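Local coordinates for protein HTH-type transcriptional regulator AscG (Escherichia coli, PDB 3BRQ) that represses transcription of the cryptic asc operon as a sequence-specific DNA-binding regulator of the LacI family, at residues 141-146 with 174-179; 202-207 with 230-235; 126-131 with 162-167; 211-216 with 246-251; 84-89 with 150-155. All coordinates share one frame; numbering follows the deposited sequence.

In the fold
By first segment, the order is interaction 5, then 3, 1, 2 and 4. Interactions 1, 2 and 4 share the mixed sheet of the C-terminal lobe. Interactions 1 and 2 pair its parallel strands, with centres about 10 Å apart. Interaction 4 packs helix 209-221 on the chain entering strand 249-252, its centre about 7 Å from that of interaction 2. Interaction 3 packs two helices on the other face, about 13 Å from interactions 1 and 2 between centres. Interaction 5 lies 20 to 23 Å from the other four between centres. It shares helix 152-167 with interaction 3. Four contacts build one lobe, and the fifth joins it to the other across the cleft.

Interaction 1: 141-146 with 174-179; sequences EIAFLT and EKLIAN
The flat amide of N179 donates a weak hydrogen bond from ND2 to OG1 of T146, 3.4 Å away. The two side chains lie alongside each other and point the same way. The F144 ring leads away from 174-179. Its edge receives CG2 of T146 in plane, and it stacks with the ring of Y161. OG1 of T146 sits between the backbone N and the carbonyl carbon (chi1 85°), which directs it to N179. The T146 and I177 side chains cross at about a right angle, and their CG2 atoms meet at 3.6 Å. Three backbone bonds join the parallel strands: F144 N to L176 O, A178 N to F144 O, and T146 N to A178 O. The A178 N to F144 O bond measures 2.8 Å. On the face carrying L145 and A178, CD1 of L145 touches CB of A178 at 3.8 Å, under helix 184-197. At the start of the pairing L176 lays CB and CD1 against O of I142. Strands 142-145 and 177-178 are the two strands of a beta-alpha-beta unit whose connection is helix 152-167, with 177-178 the edge strand of the C-terminal sheet in this chain, in the periplasmic binding protein-like fold.

Interaction 2: 202-207 with 230-235; sequences SALVAS and VSVIGF
Strands 203-206 and 231-235 run parallel; their axes approach to 4.6 Å and their directions differ by 13°. They are the strands of a beta-alpha-beta unit joined through helix 209-221, in the middle of the C-terminal sheet. Four backbone bonds hold them. S231 N bonds to S202 O, L204 N to S231 O, I233 N to L204 O, and A206 N to I233 O. The L204 N to S231 O bond, at 2.7 Å, is the shortest. The side chains sort onto two faces. L204 and V232 lie side by side on one, with CD2 of L204 and CG1 of V232 4.1 Å apart, beneath helix 209-221. CG1 of V230, anti to its own backbone N (chi1 172°), meets CB of L204 at 4.0 Å. A203, V205 and I233 turn to the other face, against L134 of helix 123-136. There V205 crosses the F235 side chain at a slant, and its CG1 meets the ring edge at CE2, 3.8 Å away. The start of the pair is polar. A water donates to both S202 O and S231 OG, while S231 OG also bonds to I292 O. S202 OG turns elsewhere, to H139 ND1. At the far end A206 O lies in the plane of the F235 ring at its edge, 3.2 Å from CD2 of F235.

Interaction 3: 126-131 with 162-167; sequences TSFNAV and KDALAQ
The apolar contacts centre on A164, which F128 and V131 of the first helix hold between them. CB of A164 lies over one face of the F128 ring as a CH-pi contact, 4.1 Å from the ring centroid. It is offset toward the rim. A trans first torsion of F128 (chi1 -176°) swings the ring across to helix 152-167. V131 points toward the second helix. Its CG1 meets CB of A164 at 3.5 Å, tighter than usual for two carbons. The same CG1 touches CD2 of L165 at 4.2 Å. The polar neighbours of the ring come next. Q167 crosses F128 at about a right angle, with amide and ring planes 52° apart. Its NE2 stands 3.3 Å from CE1 of the ring. CB of D163 lies in the ring plane at its edge. The carboxylate of D163 is beside the same end of the ring, with OD2 3.5 Å from CE1. Weak hydrogen bonds from Q167 NE2 to both oxygens of D163 join the two groups within one helix turn. No hydrogen bond crosses between the helices. The axes of the two segments approach to 8.5 Å and cross at -48°. Helices 123-136 and 152-167 lie on the same face of the sheet of the C-terminal lobe, with V131 on I142 of the strand beneath. They form one helical layer of the three-layer alpha/beta sandwich of the periplasmic binding protein-like fold.

Interaction 4: 211-216 with 246-251; sequences MAIGAM and PALSSV
The selenomethionine side chain of M216 slides past the ring of P246, each running opposite to the other. Its SE atom lies 4.0 Å from CD of the proline. A bend at chi3 (-46°) brings the terminal methyl back toward the chain of 246-251. That CE then rests 3.8 Å from O of P246 and 4.2 Å from CB of L248. The peptide bond before P246 is cis. O of P246 also accepts a hydrogen bond from T244 OG1.

L248 carries the rest of the contact. A chi1 of 166° carries its side chain off toward the helix, and the two methyls divide between neighbouring residues there. CD1 meets CB of A212 at 3.8 Å. CD2 meets CG1 of I213 at 4.0 Å, and these two side chains cross at about a right angle.

No hydrogen bond links the segments. This is helix-on-sheet packing of an alpha/beta fold. Helix 209-221 lies over the sheet, and the chain of 246-248 passes beside it just before strand 249-252 pairs with strand 231-235. A212 and M216 also rest on V232 of that neighbouring strand. I213 also packs on I240 and on Y243 of the second subunit. S250 OG bonds to D209 OD1, at the beginning of the same helix, and to D237 N.

Interaction 5: 84-89 with 150-155; sequences YPRFLS and DSPTSI. With SO4 (sulfate ion), chain F.
R86 leaves its backbone with CG anti to N, and a bend at chi3 (-70°) turns the guanidinium to D150 and S151. D150 has its CG between the backbone N and the carbonyl carbon (chi1 60°), which brings its carboxylate to the arginine. They form a salt bridge, with NH1 of R86 3.3 Å from OD1 of D150 and the guanidinium and carboxylate planes 62° apart. S148 OG is a second partner of that OD1. CB of S151 lies over one face of the guanidinium. The arginine stem is close to the backbone as well, with its CG 3.3 Å from O of D150.

A sulfate ion, probably from the crystallisation liquor, sits between the segments. R86 gives it NE to O2 at 3.1 Å and NH2 to O3 at 2.9 Å. S151 OG also donates to O3. T153 holds O1 twice, through its backbone N and through OG1 at 2.6 Å. Y84 OH bonds O4 at 2.6 Å, and G33 N adds another bond. The start of helix 152-167 probably favours the anion. S151 is its N-cap, and its OG accepts from S154 N.

The site lies between the two lobes, in the cleft where LacI-family relatives bind effectors. Segment 84-89 links strand 80-84 to helix 90-98 on one side, and helix 152-167 begins on the other.

Interaction 1: 141-146 with 174-179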
# COMPACT_ATOMS: atom_id res chain seq x y z
N GLU B 141 27.60 17.15 -3.76
CA GLU B 141 27.18 17.22 -2.37
C GLU B 141 25.75 16.67 -2.37
O GLU B 141 24.79 17.34 -2.80
CB GLU B 141 27.26 18.66 -1.85
CG GLU B 141 28.66 19.27 -1.96
CD GLU B 141 28.63 20.77 -1.67
OE1 GLU B 141 28.58 21.56 -2.63
OE2 GLU B 141 28.63 21.16 -0.47
N ILE B 142 25.65 15.42 -1.94
CA ILE B 142 24.40 14.68 -2.06
C ILE B 142 23.96 14.23 -0.66
O ILE B 142 24.74 13.55 0.02
CB ILE B 142 24.58 13.42 -3.00
CG1 ILE B 142 25.15 13.83 -4.38
CG2 ILE B 142 23.28 12.65 -3.08
CD1 ILE B 142 25.55 12.64 -5.32
N ALA B 143 22.75 14.63 -0.26
CA ALA B 143 22.12 14.13 0.97
C ALA B 143 21.47 12.75 0.80
O ALA B 143 21.12 12.35 -0.30
CB ALA B 143 21.09 15.16 1.48
N PHE B 144 21.33 11.99 1.87
CA PHE B 144 20.73 10.69 1.81
C PHE B 144 19.81 10.50 3.03
O PHE B 144 20.21 10.70 4.19
CB PHE B 144 21.81 9.60 1.79
CG PHE B 144 21.27 8.24 1.45
CD1 PHE B 144 21.12 7.83 0.09
CD2 PHE B 144 20.93 7.34 2.48
CE1 PHE B 144 20.61 6.53 -0.21
CE2 PHE B 144 20.46 6.04 2.19
CZ PHE B 144 20.32 5.62 0.84
N LEU B 145 18.55 10.16 2.74
CA LEU B 145 17.59 9.73 3.73
C LEU B 145 17.43 8.20 3.80
O LEU B 145 16.92 7.57 2.86
CB LEU B 145 16.22 10.34 3.44
CG LEU B 145 15.77 11.67 4.05
CD1 LEU B 145 16.83 12.68 3.96
CD2 LEU B 145 14.49 12.17 3.34
N THR B 146 17.82 7.61 4.92
CA THR B 146 17.70 6.17 5.10
C THR B 146 16.32 5.70 5.48
O THR B 146 15.46 6.48 5.92
CB THR B 146 18.74 5.61 6.15
OG1 THR B 146 18.21 5.76 7.48
CG2 THR B 146 19.99 6.45 6.09
N GLU B 174 28.82 12.09 7.29
CA GLU B 174 27.50 11.66 7.88
C GLU B 174 26.50 12.77 8.19
O GLU B 174 25.31 12.49 8.45
CB GLU B 174 27.65 10.73 9.09
CG GLU B 174 28.71 9.64 8.88
CD GLU B 174 28.12 8.28 8.69
OE1 GLU B 174 26.88 8.14 8.73
OE2 GLU B 174 28.92 7.34 8.49
N LYS B 175 26.94 14.04 8.15
CA LYS B 175 25.98 15.13 8.35
C LYS B 175 25.01 15.23 7.20
O LYS B 175 23.95 15.84 7.34
CB LYS B 175 26.67 16.48 8.65
CG LYS B 175 27.27 16.49 10.08
CD LYS B 175 28.03 17.82 10.42
CE LYS B 175 27.17 19.00 10.00
NZ LYS B 175 27.40 20.31 10.73
N LEU B 176 25.39 14.66 6.06
CA LEU B 176 24.49 14.59 4.92
C LEU B 176 23.56 13.37 4.95
O LEU B 176 22.81 13.19 4.04
CB LEU B 176 25.24 14.64 3.59
CG LEU B 176 25.86 16.03 3.26
CD1 LEU B 176 26.85 15.93 2.09
CD2 LEU B 176 24.71 17.04 2.94
N ILE B 177 23.68 12.50 5.94
CA ILE B 177 22.81 11.32 6.03
C ILE B 177 21.84 11.54 7.18
O ILE B 177 22.26 11.81 8.32
CB ILE B 177 23.62 10.00 6.30
CG1 ILE B 177 24.57 9.68 5.11
CG2 ILE B 177 22.65 8.84 6.54
CD1 ILE B 177 25.76 8.77 5.47
N ALA B 178 20.57 11.41 6.89
CA ALA B 178 19.52 11.59 7.90
C ALA B 178 18.81 10.24 8.02
O ALA B 178 18.38 9.67 7.01
CB ALA B 178 18.53 12.66 7.40
N ASN B 179 18.69 9.70 9.24
CA ASN B 179 18.04 8.41 9.45
C ASN B 179 16.51 8.62 9.44
O ASN B 179 16.01 9.53 10.10
CB ASN B 179 18.47 7.77 10.76
CG ASN B 179 19.97 7.45 10.80
OD1 ASN B 179 20.59 7.58 11.85
ND2 ASN B 179 20.55 7.02 9.67

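Interaction 2: 202-207 with 230-235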
# COMPACT_ATOMS: atom_id res chain seq x y z
N SER B 202 23.15 19.77 -3.10
CA SER B 202 22.40 20.07 -4.35
C SER B 202 21.41 18.97 -4.75
O SER B 202 20.53 19.18 -5.61
CB SER B 202 23.35 20.42 -5.54
OG SER B 202 24.17 19.31 -5.94
N ALA B 203 21.50 17.81 -4.11
CA ALA B 203 20.61 16.72 -4.45
C ALA B 203 20.33 15.90 -3.19
O ALA B 203 21.18 15.85 -2.30
CB ALA B 203 21.23 15.82 -5.58
N LEU B 204 19.14 15.30 -3.12
CA LEU B 204 18.74 14.45 -2.00
C LEU B 204 18.23 13.10 -2.54
O LEU B 204 17.30 13.06 -3.40
CB LEU B 204 17.60 15.11 -1.17
CG LEU B 204 17.02 14.08 -0.17
CD1 LEU B 204 17.48 14.36 1.20
CD2 LEU B 204 15.49 14.04 -0.21
N VAL B 205 18.80 12.01 -2.02
CA VAL B 205 18.31 10.65 -2.38
C VAL B 205 17.54 10.14 -1.17
O VAL B 205 18.14 10.02 -0.09
CB VAL B 205 19.49 9.70 -2.73
CG1 VAL B 205 19.00 8.28 -3.03
CG2 VAL B 205 20.25 10.25 -3.97
N ALA B 206 16.21 9.93 -1.32
CA ALA B 206 15.38 9.35 -0.26
C ALA B 206 15.22 7.88 -0.54
O ALA B 206 14.96 7.51 -1.67
CB ALA B 206 13.97 10.00 -0.22
N SER B 207 15.29 7.05 0.51
CA SER B 207 15.24 5.61 0.34
C SER B 207 13.86 5.09 -0.02
O SER B 207 13.75 3.92 -0.40
CB SER B 207 15.86 4.89 1.55
OG SER B 207 17.27 5.09 1.56
N VAL B 230 17.57 21.98 -5.07
CA VAL B 230 17.82 20.56 -4.65
C VAL B 230 17.05 19.59 -5.56
O VAL B 230 15.82 19.66 -5.64
CB VAL B 230 17.45 20.33 -3.16
CG1 VAL B 230 17.52 18.82 -2.78
CG2 VAL B 230 18.31 21.12 -2.28
N SER B 231 17.78 18.73 -6.24
CA SER B 231 17.22 17.63 -7.00
C SER B 231 16.84 16.48 -6.05
O SER B 231 17.59 16.19 -5.11
CB SER B 231 18.22 17.14 -8.05
OG SER B 231 18.22 18.01 -9.20
N VAL B 232 15.67 15.86 -6.29
CA VAL B 232 15.19 14.75 -5.45
C VAL B 232 14.92 13.45 -6.26
O VAL B 232 14.31 13.46 -7.35
CB VAL B 232 13.90 15.20 -4.64
CG1 VAL B 232 13.35 14.10 -3.69
CG2 VAL B 232 14.17 16.49 -3.88
N ILE B 233 15.36 12.33 -5.69
CA ILE B 233 15.15 10.95 -6.21
C ILE B 233 14.61 10.08 -5.06
O ILE B 233 15.02 10.23 -3.91
CB ILE B 233 16.52 10.38 -6.75
CG1 ILE B 233 16.96 11.14 -8.02
CG2 ILE B 233 16.43 8.90 -7.07
CD1 ILE B 233 18.08 10.42 -8.83
N GLY B 234 13.63 9.23 -5.36
CA GLY B 234 13.18 8.21 -4.43
C GLY B 234 13.37 6.83 -5.02
O GLY B 234 14.02 6.69 -6.05
N PHE B 235 12.86 5.83 -4.31
CA PHE B 235 12.73 4.42 -4.77
C PHE B 235 11.31 3.91 -4.59
O PHE B 235 10.73 4.15 -3.55
CB PHE B 235 13.55 3.53 -3.89
CG PHE B 235 15.02 3.81 -3.98
CD1 PHE B 235 15.84 2.97 -4.68
CD2 PHE B 235 15.56 4.92 -3.38
CE1 PHE B 235 17.16 3.18 -4.72
CE2 PHE B 235 16.92 5.18 -3.42
CZ PHE B 235 17.72 4.34 -4.11
O HOH W 1 19.67 20.59 -8.19

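Interaction 3: 126-131 with 162-167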
# COMPACT_ATOMS: atom_id res chain seq x y z
N THR B 126 21.39 -0.72 -7.46
CA THR B 126 20.42 0.29 -7.92
C THR B 126 20.68 1.60 -7.27
O THR B 126 20.52 2.65 -7.89
CB THR B 126 18.98 -0.10 -7.61
OG1 THR B 126 18.82 -0.14 -6.19
CG2 THR B 126 18.70 -1.47 -8.14
N SER B 127 21.07 1.58 -5.98
CA SER B 127 21.30 2.85 -5.31
C SER B 127 22.58 3.47 -5.85
O SER B 127 22.62 4.67 -6.16
CB SER B 127 21.40 2.63 -3.80
OG SER B 127 21.55 3.86 -3.13
N PHE B 128 23.63 2.65 -5.92
CA PHE B 128 24.90 3.09 -6.51
C PHE B 128 24.62 3.75 -7.85
O PHE B 128 25.07 4.86 -8.06
CB PHE B 128 25.83 1.91 -6.73
CG PHE B 128 27.21 2.30 -7.24
CD1 PHE B 128 28.29 2.27 -6.40
CD2 PHE B 128 27.40 2.67 -8.57
CE1 PHE B 128 29.59 2.60 -6.88
CE2 PHE B 128 28.67 3.01 -9.08
CZ PHE B 128 29.75 2.99 -8.22
N ASN B 129 23.77 3.12 -8.68
CA ASN B 129 23.46 3.66 -10.02
C ASN B 129 22.75 4.99 -10.02
O ASN B 129 23.08 5.84 -10.82
CB ASN B 129 22.60 2.69 -10.85
CG ASN B 129 23.33 1.48 -11.26
OD1 ASN B 129 24.57 1.37 -11.15
ND2 ASN B 129 22.57 0.53 -11.72
N ALA B 130 21.79 5.18 -9.11
CA ALA B 130 21.06 6.46 -9.00
C ALA B 130 21.99 7.59 -8.50
O ALA B 130 22.08 8.66 -9.08
CB ALA B 130 19.81 6.29 -8.09
N VAL B 131 22.78 7.31 -7.47
CA VAL B 131 23.75 8.25 -6.96
C VAL B 131 24.83 8.59 -8.03
O VAL B 131 25.18 9.78 -8.19
CB VAL B 131 24.40 7.77 -5.62
CG1 VAL B 131 25.52 8.75 -5.11
CG2 VAL B 131 23.31 7.55 -4.54
N LYS B 162 27.12 5.16 -0.11
CA LYS B 162 28.51 5.38 0.35
C LYS B 162 29.50 4.89 -0.71
O LYS B 162 30.53 5.54 -0.97
CB LYS B 162 28.77 4.63 1.67
CG LYS B 162 27.87 5.14 2.83
CD LYS B 162 28.06 4.30 4.08
CE LYS B 162 27.65 5.04 5.37
NZ LYS B 162 27.58 4.03 6.51
N ASP B 163 29.19 3.75 -1.34
CA ASP B 163 30.12 3.20 -2.40
C ASP B 163 30.23 4.13 -3.61
O ASP B 163 31.32 4.31 -4.13
CB ASP B 163 29.71 1.79 -2.82
CG ASP B 163 30.83 1.03 -3.63
OD1 ASP B 163 32.06 1.24 -3.41
OD2 ASP B 163 30.45 0.18 -4.46
N ALA B 164 29.11 4.69 -4.08
CA ALA B 164 29.10 5.66 -5.17
C ALA B 164 29.92 6.91 -4.87
O ALA B 164 30.73 7.33 -5.71
CB ALA B 164 27.64 6.02 -5.60
N LEU B 165 29.77 7.48 -3.67
CA LEU B 165 30.67 8.57 -3.27
C LEU B 165 32.14 8.14 -3.28
O LEU B 165 32.99 8.82 -3.85
CB LEU B 165 30.38 9.05 -1.86
CG LEU B 165 29.02 9.61 -1.49
CD1 LEU B 165 29.12 10.38 -0.16
CD2 LEU B 165 28.44 10.45 -2.59
N ALA B 166 32.44 7.03 -2.63
CA ALA B 166 33.87 6.68 -2.43
C ALA B 166 34.54 6.38 -3.81
O ALA B 166 35.70 6.83 -4.08
CB ALA B 166 34.00 5.48 -1.51
N GLN B 167 33.82 5.65 -4.66
CA GLN B 167 34.29 5.36 -6.03
C GLN B 167 34.47 6.58 -6.93
O GLN B 167 35.24 6.53 -7.87
CB GLN B 167 33.39 4.33 -6.72
CG GLN B 167 33.59 2.89 -6.25
CD GLN B 167 33.05 1.87 -7.25
OE1 GLN B 167 33.25 2.00 -8.47
NE2 GLN B 167 32.36 0.84 -6.73

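Interaction 4: 211-216 with 246-251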
# COMPACT_ATOMS: atom_id res chain seq x y z
N MSE B 211 9.16 9.11 1.83
CA MSE B 211 10.05 10.07 2.39
C MSE B 211 10.46 11.15 1.40
O MSE B 211 10.61 12.30 1.82
CB MSE B 211 11.29 9.34 2.96
CG MSE B 211 10.93 8.44 4.22
SE MSE B 211 12.67 7.86 4.97
CE MSE B 211 13.37 9.48 5.54
N ALA B 212 10.64 10.83 0.11
CA ALA B 212 11.05 11.83 -0.88
C ALA B 212 9.90 12.86 -0.97
O ALA B 212 10.14 14.04 -1.12
CB ALA B 212 11.29 11.20 -2.24
N ILE B 213 8.67 12.40 -0.88
CA ILE B 213 7.53 13.37 -0.96
C ILE B 213 7.48 14.24 0.31
O ILE B 213 7.32 15.47 0.23
CB ILE B 213 6.20 12.66 -1.22
CG1 ILE B 213 6.15 12.07 -2.63
CG2 ILE B 213 4.98 13.66 -1.05
CD1 ILE B 213 5.12 10.90 -2.83
N GLY B 214 7.70 13.62 1.47
CA GLY B 214 7.75 14.42 2.67
C GLY B 214 8.82 15.46 2.52
O GLY B 214 8.66 16.63 2.96
N ALA B 215 9.96 15.04 1.97
CA ALA B 215 11.12 15.90 1.87
C ALA B 215 10.91 17.05 0.85
O ALA B 215 11.14 18.20 1.16
CB ALA B 215 12.42 15.02 1.54
N MSE B 216 10.36 16.76 -0.33
CA MSE B 216 9.93 17.83 -1.22
C MSE B 216 8.97 18.83 -0.53
O MSE B 216 8.98 20.03 -0.85
CB MSE B 216 9.28 17.28 -2.48
CG MSE B 216 10.26 16.68 -3.42
SE MSE B 216 9.63 16.14 -5.12
CE MSE B 216 8.00 15.20 -4.65
N PRO B 246 6.98 19.02 -7.94
CA PRO B 246 7.26 18.48 -9.29
C PRO B 246 7.21 16.95 -9.29
O PRO B 246 7.36 16.30 -8.20
CB PRO B 246 8.69 18.90 -9.55
CG PRO B 246 9.31 18.89 -8.11
CD PRO B 246 8.23 19.31 -7.19
N ALA B 247 7.00 16.37 -10.48
CA ALA B 247 6.94 14.95 -10.67
C ALA B 247 8.21 14.29 -10.11
O ALA B 247 9.34 14.73 -10.39
CB ALA B 247 6.79 14.61 -12.16
N LEU B 248 8.01 13.18 -9.39
CA LEU B 248 9.09 12.59 -8.62
C LEU B 248 9.90 11.55 -9.40
O LEU B 248 9.38 10.50 -9.75
CB LEU B 248 8.52 12.02 -7.31
CG LEU B 248 9.37 11.06 -6.48
CD1 LEU B 248 10.65 11.84 -5.91
CD2 LEU B 248 8.62 10.44 -5.35
N SER B 249 11.18 11.81 -9.66
CA SER B 249 12.09 10.78 -10.21
C SER B 249 12.23 9.65 -9.20
O SER B 249 12.40 9.90 -8.00
CB SER B 249 13.50 11.32 -10.48
OG SER B 249 13.52 12.46 -11.31
N SER B 250 12.13 8.40 -9.66
CA SER B 250 12.12 7.25 -8.76
C SER B 250 12.70 5.98 -9.38
O SER B 250 12.56 5.74 -10.56
CB SER B 250 10.71 6.94 -8.27
OG SER B 250 10.76 6.02 -7.17
N VAL B 251 13.36 5.19 -8.55
CA VAL B 251 13.88 3.91 -8.94
C VAL B 251 12.76 2.86 -8.95
O VAL B 251 12.16 2.56 -7.94
CB VAL B 251 15.08 3.48 -7.99
CG1 VAL B 251 15.56 2.12 -8.34
CG2 VAL B 251 16.23 4.45 -8.15

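Interaction 5: 84-89 with 150-155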
# COMPACT_ATOMS: atom_id res chain seq x y z
N TYR B 84 9.40 -14.18 2.32
CA TYR B 84 9.98 -12.84 2.20
C TYR B 84 10.35 -12.26 3.61
O TYR B 84 9.53 -11.66 4.27
CB TYR B 84 9.03 -11.97 1.38
CG TYR B 84 9.38 -10.50 1.26
CD1 TYR B 84 10.64 -10.00 1.60
CD2 TYR B 84 8.40 -9.60 0.81
CE1 TYR B 84 10.92 -8.64 1.53
CE2 TYR B 84 8.68 -8.25 0.69
CZ TYR B 84 9.95 -7.79 1.04
OH TYR B 84 10.19 -6.45 0.92
N PRO B 85 11.60 -12.51 4.09
CA PRO B 85 11.94 -12.21 5.45
C PRO B 85 12.68 -10.87 5.61
O PRO B 85 13.57 -10.52 4.78
CB PRO B 85 12.89 -13.37 5.80
CG PRO B 85 13.59 -13.64 4.58
CD PRO B 85 12.71 -13.18 3.42
N ARG B 86 12.36 -10.13 6.67
CA ARG B 86 13.17 -8.98 7.03
C ARG B 86 14.28 -9.50 7.94
O ARG B 86 15.44 -9.13 7.73
CB ARG B 86 12.38 -7.88 7.79
CG ARG B 86 13.31 -6.73 8.24
CD ARG B 86 12.63 -5.44 8.56
NE ARG B 86 12.07 -4.75 7.38
CZ ARG B 86 11.39 -3.64 7.50
NH1 ARG B 86 11.27 -3.14 8.73
NH2 ARG B 86 10.86 -3.00 6.43
N PHE B 87 13.94 -10.34 8.93
CA PHE B 87 14.87 -10.60 10.05
C PHE B 87 15.81 -11.82 9.94
O PHE B 87 16.94 -11.78 10.45
CB PHE B 87 14.13 -10.60 11.41
CG PHE B 87 13.43 -9.30 11.70
CD1 PHE B 87 14.16 -8.21 12.27
CD2 PHE B 87 12.10 -9.11 11.35
CE1 PHE B 87 13.54 -7.00 12.52
CE2 PHE B 87 11.46 -7.88 11.59
CZ PHE B 87 12.14 -6.83 12.15
N LEU B 88 15.35 -12.92 9.34
CA LEU B 88 16.19 -14.13 9.27
C LEU B 88 17.51 -13.83 8.56
O LEU B 88 17.50 -13.13 7.56
CB LEU B 88 15.49 -15.28 8.58
CG LEU B 88 14.38 -16.00 9.37
CD1 LEU B 88 13.40 -16.70 8.40
CD2 LEU B 88 14.97 -17.01 10.34
N SER B 89 18.63 -14.32 9.09
CA SER B 89 19.91 -14.15 8.41
C SER B 89 19.92 -15.09 7.21
O SER B 89 19.21 -16.10 7.18
CB SER B 89 21.05 -14.52 9.33
OG SER B 89 21.01 -15.89 9.56
N ASP B 150 16.70 -1.77 10.54
CA ASP B 150 16.46 -3.21 10.63
C ASP B 150 16.16 -3.82 9.26
O ASP B 150 15.94 -5.03 9.15
CB ASP B 150 15.34 -3.56 11.66
CG ASP B 150 13.96 -2.93 11.32
OD1 ASP B 150 13.87 -2.09 10.42
OD2 ASP B 150 12.94 -3.26 12.01
N SER B 151 16.14 -2.99 8.21
CA SER B 151 15.64 -3.46 6.89
C SER B 151 16.83 -3.70 5.98
O SER B 151 17.55 -2.77 5.73
CB SER B 151 14.76 -2.38 6.25
OG SER B 151 14.74 -2.46 4.82
N PRO B 152 17.01 -4.93 5.46
CA PRO B 152 17.99 -5.23 4.45
C PRO B 152 17.99 -4.27 3.28
O PRO B 152 19.07 -3.92 2.79
CB PRO B 152 17.59 -6.64 4.00
CG PRO B 152 17.05 -7.24 5.18
CD PRO B 152 16.34 -6.16 5.91
N THR B 153 16.79 -3.86 2.83
CA THR B 153 16.67 -3.01 1.69
C THR B 153 17.21 -1.64 2.04
O THR B 153 17.87 -0.99 1.22
CB THR B 153 15.15 -2.89 1.26
OG1 THR B 153 14.68 -4.17 0.85
CG2 THR B 153 14.96 -1.90 0.11
N SER B 154 16.90 -1.17 3.24
CA SER B 154 17.38 0.13 3.69
C SER B 154 18.90 0.09 3.80
O SER B 154 19.61 1.02 3.36
CB SER B 154 16.87 0.40 5.09
OG SER B 154 17.43 1.60 5.52
N ILE B 155 19.40 -0.99 4.37
CA ILE B 155 20.88 -1.15 4.60
C ILE B 155 21.67 -1.17 3.27
O ILE B 155 22.72 -0.54 3.13
CB ILE B 155 21.13 -2.42 5.37
CG1 ILE B 155 20.64 -2.26 6.82
CG2 ILE B 155 22.69 -2.78 5.41
CD1 ILE B 155 20.57 -3.60 7.59
S SO4 F . 12.69 -5.09 3.66
O1 SO4 F . 14.00 -5.19 3.10
O2 SO4 F . 12.52 -6.18 4.66
O3 SO4 F . 12.42 -3.75 4.13
O4 SO4 F . 11.76 -5.21 2.55